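Local coordinates for hypothetical protein APE0525 (Aeropyrum pernix, PDB 1ZS7) that is of unknown function but may bind RNA through its PUA domain and act in translation initiation, at residues Pro33-Ile38 / Val89-Gly94. Numbering follows the deposited sequence.
With K (potassium ion), chain G; PO4 (phosphate ion), chain F.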
ATOM      1  N   PRO A  33      -6.557 -10.824   9.379  1.00 13.20           N
ATOM      2  CA  PRO A  33      -7.801 -11.002   8.608  1.00 13.30           C
ATOM      3  C   PRO A  33      -7.762 -10.454   7.171  1.00 12.89           C
ATOM      4  O   PRO A  33      -8.607 -10.826   6.360  1.00 12.35           O
ATOM      5  CB  PRO A  33      -8.831 -10.199   9.415  1.00 13.32           C
ATOM      6  CG  PRO A  33      -8.186  -9.920  10.749  1.00 14.70           C
ATOM      7  CD  PRO A  33      -6.735  -9.866  10.492  1.00 13.26           C
ATOM      8  N   TYR A  34      -6.806  -9.583   6.876  1.00 12.42           N
ATOM      9  CA  TYR A  34      -6.850  -8.797   5.625  1.00 13.05           C
ATOM     10  C   TYR A  34      -5.900  -9.233   4.515  1.00 12.57           C
ATOM     11  O   TYR A  34      -5.974  -8.713   3.387  1.00 12.90           O
ATOM     12  CB  TYR A  34      -6.652  -7.312   5.935  1.00 13.71           C
ATOM     13  CG  TYR A  34      -7.685  -6.844   6.905  1.00 15.94           C
ATOM     14  CD1 TYR A  34      -9.047  -6.899   6.580  1.00 17.24           C
ATOM     15  CD2 TYR A  34      -7.320  -6.404   8.171  1.00 18.16           C
ATOM     16  CE1 TYR A  34     -10.017  -6.509   7.498  1.00 19.68           C
ATOM     17  CE2 TYR A  34      -8.276  -6.002   9.084  1.00 20.38           C
ATOM     18  CZ  TYR A  34      -9.622  -6.048   8.740  1.00 21.82           C
ATOM     19  OH  TYR A  34     -10.573  -5.651   9.662  1.00 21.51           O
ATOM     20  N   TYR A  35      -5.020 -10.178   4.839  1.00 12.35           N
ATOM     21  CA  TYR A  35      -3.962 -10.616   3.922  1.00 12.58           C
ATOM     22  C   TYR A  35      -3.914 -12.132   3.939  1.00 12.55           C
ATOM     23  O   TYR A  35      -4.311 -12.749   4.918  1.00 12.04           O
ATOM     24  CB  TYR A  35      -2.609  -9.973   4.325  1.00 12.61           C
ATOM     25  CG  TYR A  35      -2.717  -8.443   4.329  1.00 13.26           C
ATOM     26  CD1 TYR A  35      -2.735  -7.733   3.126  1.00 10.76           C
ATOM     27  CD2 TYR A  35      -2.886  -7.729   5.529  1.00 13.05           C
ATOM     28  CE1 TYR A  35      -2.909  -6.342   3.096  1.00 13.12           C
ATOM     29  CE2 TYR A  35      -3.043  -6.330   5.516  1.00 12.46           C
ATOM     30  CZ  TYR A  35      -3.049  -5.650   4.301  1.00 12.67           C
ATOM     31  OH  TYR A  35      -3.210  -4.288   4.294  1.00 11.42           O
ATOM     32  N   THR A  36      -3.469 -12.719   2.831  1.00 12.62           N
ATOM     33  CA  THR A  36      -3.261 -14.155   2.743  1.00 12.79           C
ATOM     34  C   THR A  36      -2.211 -14.587   3.752  1.00 12.79           C
ATOM     35  O   THR A  36      -2.406 -15.573   4.452  1.00 12.46           O
ATOM     36  CB  THR A  36      -2.810 -14.574   1.336  1.00 12.82           C
ATOM     37  OG1 THR A  36      -3.780 -14.119   0.388  1.00 14.59           O
ATOM     38  CG2 THR A  36      -2.675 -16.104   1.244  1.00 12.67           C
ATOM     39  N   ARG A  37      -1.112 -13.829   3.812  1.00 13.16           N
ATOM     40  CA  ARG A  37      -0.001 -14.101   4.722  1.00 14.40           C
ATOM     41  C   ARG A  37       0.522 -12.781   5.249  1.00 13.55           C
ATOM     42  O   ARG A  37       0.450 -11.770   4.570  1.00 14.11           O
ATOM     43  CB  ARG A  37       1.159 -14.799   3.994  1.00 15.17           C
ATOM     44  CG  ARG A  37       0.892 -16.219   3.572  1.00 16.27           C
ATOM     45  CD  ARG A  37       2.137 -16.829   2.900  1.00 16.18           C
ATOM     46  NE  ARG A  37       2.586 -16.096   1.704  1.00 14.80           N
ATOM     47  CZ  ARG A  37       2.033 -16.182   0.497  1.00 13.57           C
ATOM     48  NH1 ARG A  37       0.988 -16.976   0.276  1.00 11.80           N
ATOM     49  NH2 ARG A  37       2.542 -15.474  -0.508  1.00 11.47           N
ATOM     50  N   ILE A  38       1.071 -12.802   6.451  1.00 13.68           N
ATOM     51  CA  ILE A  38       1.833 -11.663   6.953  1.00 13.91           C
ATOM     52  C   ILE A  38       3.220 -11.828   6.298  1.00 13.42           C
ATOM     53  O   ILE A  38       3.805 -12.904   6.390  1.00 13.38           O
ATOM     54  CB  ILE A  38       1.841 -11.649   8.511  1.00 14.54           C
ATOM     55  CG1 ILE A  38       0.442 -11.180   8.981  1.00 15.41           C
ATOM     56  CG2 ILE A  38       2.988 -10.779   9.050  1.00 15.13           C
ATOM     57  CD1 ILE A  38       0.078 -11.430  10.405  1.00 20.23           C
ATOM     58  N   VAL A  89       4.026  -9.211  -3.997  1.00 13.51           N
ATOM     59  CA  VAL A  89       2.571  -8.998  -3.887  1.00 13.20           C
ATOM     60  C   VAL A  89       1.756 -10.274  -3.647  1.00 13.31           C
ATOM     61  O   VAL A  89       0.525 -10.218  -3.527  1.00 12.58           O
ATOM     62  CB  VAL A  89       2.002  -8.302  -5.178  1.00 13.79           C
ATOM     63  CG1 VAL A  89       2.579  -6.890  -5.335  1.00 14.83           C
ATOM     64  CG2 VAL A  89       2.252  -9.160  -6.450  1.00 12.98           C
ATOM     65  N   ASP A  90       2.428 -11.424  -3.594  1.00 13.44           N
ATOM     66  CA  ASP A  90       1.725 -12.712  -3.492  1.00 14.21           C
ATOM     67  C   ASP A  90       0.988 -12.904  -2.160  1.00 13.82           C
ATOM     68  O   ASP A  90       0.075 -13.731  -2.060  1.00 14.26           O
ATOM     69  CB  ASP A  90       2.669 -13.889  -3.731  1.00 14.46           C
ATOM     70  CG  ASP A  90       1.918 -15.181  -4.049  1.00 17.19           C
ATOM     71  OD1 ASP A  90       1.168 -15.217  -5.055  1.00 21.87           O
ATOM     72  OD2 ASP A  90       2.047 -16.159  -3.287  1.00 19.73           O
ATOM     73  N   TRP A  91       1.402 -12.147  -1.146  1.00 13.57           N
ATOM     74  CA  TRP A  91       0.801 -12.242   0.182  1.00 12.79           C
ATOM     75  C   TRP A  91      -0.516 -11.456   0.300  1.00 12.25           C
ATOM     76  O   TRP A  91      -1.256 -11.627   1.265  1.00 11.36           O
ATOM     77  CB  TRP A  91       1.813 -11.786   1.238  1.00 12.32           C
ATOM     78  CG  TRP A  91       2.256 -10.349   1.065  1.00 13.25           C
ATOM     79  CD1 TRP A  91       3.211  -9.856   0.190  1.00 13.93           C
ATOM     80  CD2 TRP A  91       1.771  -9.230   1.797  1.00 12.74           C
ATOM     81  NE1 TRP A  91       3.342  -8.493   0.357  1.00 13.88           N
ATOM     82  CE2 TRP A  91       2.457  -8.083   1.322  1.00 12.51           C
ATOM     83  CE3 TRP A  91       0.815  -9.079   2.811  1.00 11.40           C
ATOM     84  CZ2 TRP A  91       2.222  -6.807   1.839  1.00 13.44           C
ATOM     85  CZ3 TRP A  91       0.580  -7.803   3.335  1.00 11.00           C
ATOM     86  CH2 TRP A  91       1.283  -6.684   2.840  1.00 12.35           C
ATOM     87  N   LEU A  92      -0.804 -10.603  -0.681  1.00 11.57           N
ATOM     88  CA  LEU A  92      -2.081  -9.890  -0.733  1.00 11.98           C
ATOM     89  C   LEU A  92      -3.190 -10.861  -1.157  1.00 12.10           C
ATOM     90  O   LEU A  92      -2.912 -11.855  -1.827  1.00 11.60           O
ATOM     91  CB  LEU A  92      -1.994  -8.742  -1.754  1.00 12.25           C
ATOM     92  CG  LEU A  92      -0.887  -7.696  -1.586  1.00 13.55           C
ATOM     93  CD1 LEU A  92      -1.001  -6.645  -2.682  1.00 15.99           C
ATOM     94  CD2 LEU A  92      -0.918  -7.034  -0.188  1.00 13.83           C
ATOM     95  N   LYS A  93      -4.441 -10.563  -0.803  1.00 12.45           N
ATOM     96  CA  LYS A  93      -5.554 -11.393  -1.242  1.00 13.36           C
ATOM     97  C   LYS A  93      -5.736 -11.307  -2.759  1.00 13.78           C
ATOM     98  O   LYS A  93      -6.130 -12.278  -3.392  1.00 14.27           O
ATOM     99  CB  LYS A  93      -6.843 -11.044  -0.501  1.00 13.13           C
ATOM    100  CG  LYS A  93      -6.768 -11.401   0.977  1.00 14.13           C
ATOM    101  CD  LYS A  93      -8.145 -11.344   1.653  1.00 14.44           C
ATOM    102  CE  LYS A  93      -8.018 -11.944   3.066  1.00 16.71           C
ATOM    103  NZ  LYS A  93      -9.362 -12.041   3.698  1.00 19.42           N
ATOM    104  N   GLY A  94      -5.403 -10.156  -3.331  1.00 13.16           N
ATOM    105  CA  GLY A  94      -5.509 -10.022  -4.763  1.00 14.18           C
ATOM    106  C   GLY A  94      -4.689  -8.902  -5.341  1.00 13.40           C
ATOM    107  O   GLY A  94      -4.239  -7.987  -4.631  1.00 13.30           O
TER
HETATM  108  K     K G 401       5.491 -14.452   7.508  0.50 19.78           K
HETATM  109  P   PO4 F 305     -11.897 -13.374   1.250  1.00 44.40           P
HETATM  110  O1  PO4 F 305     -11.996 -11.900   1.550  1.00 42.25           O
HETATM  111  O2  PO4 F 305     -10.578 -13.915   1.773  1.00 44.15           O
HETATM  112  O3  PO4 F 305     -13.047 -14.084   1.938  1.00 44.30           O
HETATM  113  O4  PO4 F 305     -11.997 -13.638  -0.241  1.00 44.18           O
HETATM  114  O   HOH W   1      -4.888  -8.391   0.805  1.00 11.77           O
HETATM  115  O   HOH W   2      -2.503 -14.412  -2.253  1.00 13.38           O
HETATM  116  O   HOH W   3      -0.633 -16.972  -2.211  1.00 28.40           O
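Tyr35 and Trp91 pack together where two loops meet, and CZ3 of the indole reaches over one face of the phenol ring, 3.3 Å from Tyr35 CD1. The planes meet at 43°, so the pair is neither stacked nor T-shaped. Leu92 CD2 sits over the rim of one indole face, and it also touches Tyr35 CD1, while the Arg37 carbonyl oxygen sits at the indole edge, 3.2 Å from Trp91 CE3. A chi1 of 61° tucks the Trp91 ring in against its own backbone, alongside Tyr35.

Polar contacts surround the aromatic pair. Trp91 O takes two weak hydrogen bonds, from Thr36 N at 2.9 Å and Arg37 N at 3.4 Å. Arg37, its chain bent at chi3, brings NH2 to OD2 of Asp90 in a 2.9 Å salt bridge from the anti side of the carboxylate, tilted out of its plane, and a water bridges NH1 to the same oxygen. At the far end, extended Lys93 gives its NZ to Pro33 O (3.0 Å) and to a phosphate, probably from the crystallisation liquor.

Farther out, Tyr35 OH hydrogen-bonds to Ile77 O, Trp91 NE1 hydrogen-bonds to Gly88 O, and Ile38 O and Phe40 O bind potassium. The loop after helix 21-31 thus packs against the type I beta turn Val89-Leu92, between helix 81-87 and strand 94-98. Tyr35 touches Pro79 in one sheet and Val129 in the other: packing between pre-PUA part and PUA fold.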